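Local coordinates for zona pellucida sperm-binding protein 1,Zona pellucida sperm-binding protein 1 (PDB 6GF7) that probably helps build and cross-link the filaments of the egg's vitelline envelope, to which sperm bind at fertilisation, at residues L8-D13 against A98-Q103. The protein carries 2 engineered substitutions. Sequence-based numbering, arbitrary orientation.
Sequences LQYHYD and ASYEVQ. Engineered in segment 98-103: Q103 (natural residue Asn). With ZN (zinc ion), chain E.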
# COMPACT_ATOMS: atom_id res chain seq x y z
N LEU A 8 20.76 -7.31 11.55
CA LEU A 8 20.26 -8.09 10.44
C LEU A 8 21.02 -7.74 9.17
O LEU A 8 21.23 -6.56 8.86
CB LEU A 8 18.76 -7.85 10.25
CG LEU A 8 18.10 -8.46 9.01
CD1 LEU A 8 18.32 -9.96 8.96
CD2 LEU A 8 16.61 -8.12 8.99
N GLN A 9 21.45 -8.76 8.44
CA GLN A 9 22.18 -8.56 7.19
C GLN A 9 21.23 -8.65 6.02
O GLN A 9 20.54 -9.67 5.84
CB GLN A 9 23.31 -9.58 7.05
CG GLN A 9 24.45 -9.38 8.03
CD GLN A 9 25.68 -10.17 7.64
OE1 GLN A 9 25.67 -10.89 6.63
NE2 GLN A 9 26.74 -10.04 8.42
N TYR A 10 21.21 -7.60 5.19
CA TYR A 10 20.35 -7.57 4.02
C TYR A 10 20.98 -6.72 2.93
O TYR A 10 21.75 -5.79 3.19
CB TYR A 10 18.95 -7.02 4.37
CG TYR A 10 18.97 -5.58 4.80
CD1 TYR A 10 18.87 -4.56 3.86
CD2 TYR A 10 19.09 -5.24 6.13
CE1 TYR A 10 18.89 -3.23 4.25
CE2 TYR A 10 19.11 -3.91 6.53
CZ TYR A 10 19.01 -2.91 5.59
OH TYR A 10 19.03 -1.59 5.97
N HIS A 11 20.61 -7.03 1.69
CA HIS A 11 21.10 -6.33 0.52
C HIS A 11 20.09 -6.55 -0.60
O HIS A 11 19.33 -7.52 -0.58
CB HIS A 11 22.49 -6.81 0.10
CG HIS A 11 22.48 -8.08 -0.69
ND1 HIS A 11 22.49 -9.32 -0.09
CD2 HIS A 11 22.47 -8.30 -2.02
CE1 HIS A 11 22.49 -10.25 -1.03
NE2 HIS A 11 22.47 -9.66 -2.21
N TYR A 12 20.05 -5.62 -1.54
CA TYR A 12 19.16 -5.77 -2.68
C TYR A 12 19.96 -5.79 -3.98
O TYR A 12 21.06 -5.24 -4.07
CB TYR A 12 18.10 -4.67 -2.72
CG TYR A 12 18.56 -3.28 -3.10
CD1 TYR A 12 18.95 -2.38 -2.13
CD2 TYR A 12 18.54 -2.86 -4.43
CE1 TYR A 12 19.35 -1.09 -2.46
CE2 TYR A 12 18.94 -1.57 -4.77
CZ TYR A 12 19.34 -0.69 -3.78
OH TYR A 12 19.74 0.59 -4.10
N ASP A 13 19.40 -6.47 -4.97
CA ASP A 13 19.99 -6.61 -6.29
C ASP A 13 19.02 -6.06 -7.32
O ASP A 13 17.81 -6.29 -7.22
CB ASP A 13 20.31 -8.07 -6.62
CG ASP A 13 21.36 -8.65 -5.71
OD1 ASP A 13 22.22 -7.89 -5.22
OD2 ASP A 13 21.32 -9.89 -5.50
N ALA A 98 13.33 -5.85 15.70
CA ALA A 98 13.94 -4.66 15.13
C ALA A 98 13.29 -4.35 13.79
O ALA A 98 12.77 -5.23 13.11
CB ALA A 98 15.46 -4.84 14.95
N SER A 99 13.35 -3.07 13.41
CA SER A 99 12.81 -2.59 12.15
C SER A 99 13.88 -1.82 11.39
O SER A 99 14.56 -0.97 11.95
CB SER A 99 11.59 -1.68 12.37
OG SER A 99 10.47 -2.44 12.80
N TYR A 100 14.01 -2.13 10.10
CA TYR A 100 14.97 -1.49 9.22
C TYR A 100 14.25 -0.87 8.04
O TYR A 100 13.34 -1.48 7.47
CB TYR A 100 16.00 -2.51 8.71
CG TYR A 100 16.62 -3.38 9.78
CD1 TYR A 100 15.94 -4.48 10.30
CD2 TYR A 100 17.90 -3.14 10.24
CE1 TYR A 100 16.51 -5.28 11.27
CE2 TYR A 100 18.48 -3.94 11.21
CZ TYR A 100 17.78 -5.00 11.71
OH TYR A 100 18.36 -5.80 12.67
N GLU A 101 14.65 0.34 7.66
CA GLU A 101 14.12 1.00 6.48
C GLU A 101 15.18 0.98 5.39
O GLU A 101 16.31 1.43 5.60
CB GLU A 101 13.72 2.45 6.78
CG GLU A 101 12.42 2.61 7.55
CD GLU A 101 12.03 4.07 7.74
OE1 GLU A 101 12.70 4.96 7.16
OE2 GLU A 101 11.06 4.33 8.48
N VAL A 102 14.82 0.45 4.23
CA VAL A 102 15.71 0.39 3.08
C VAL A 102 14.98 0.98 1.89
O VAL A 102 13.78 0.74 1.69
CB VAL A 102 16.17 -1.05 2.78
CG1 VAL A 102 14.98 -1.98 2.61
CG2 VAL A 102 17.06 -1.08 1.54
N GLN A 103 15.69 1.78 1.10
CA GLN A 103 15.14 2.37 -0.11
C GLN A 103 15.83 1.71 -1.29
O GLN A 103 17.03 1.93 -1.52
CB GLN A 103 15.34 3.88 -0.15
CG GLN A 103 14.60 4.54 -1.30
CD GLN A 103 14.75 6.05 -1.33
OE1 GLN A 103 13.78 6.77 -1.55
NE2 GLN A 103 15.97 6.53 -1.12
ZN ZN E . 22.61 -10.47 -4.07
O HOH W 1 24.68 -10.50 -4.80
O HOH W 2 22.41 -12.65 -3.90
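Y100 reaches across to the start of segment 8-13 and lies against L8 and Y10. Its OH accepts a hydrogen bond from the backbone N of L8 (3.0 Å, N-H...O angle 155°). The same hydroxyl also hydrogen-bonds the carboxylate of E89, so two partners fix the end of the ring. L8 packs obliquely against the ring, its CB beside CZ and OH. With its CG anti to the backbone N (chi1 172°), L8 brings CD2 to 3.6 Å from Y100 CE1. Y10 turns its edge toward the face of Y100 in an offset edge-to-face pair, centroids 5.8 Å apart and planes at 64°. On its CE1 side Y10 meets V102, with CE1 3.8 Å from V102 CB. This is packing between the two sheets of an Ig-like beta sandwich. Strands 9-14 and 96-106 lie in different sheets. The axes of their segments 9-13 and 98-103 run nearly parallel and come within 9.2 Å. An alanine in place of Y100 would probably leave the L8 amide and the E89 carboxylate without this hydroxyl and open a gap beside Y10. Packing is looser toward Y12, whose CD1 stays 4.3 Å from V102 CG2. The CB atoms of E101 and of the engineered Q103 point away from segment 8-13, and both residues are exposed. On the far side of strand 9-14, H11 NE2 and D13 OD2 bind the same zinc ion, each at 2.0 Å, and two waters complete its observed ligands.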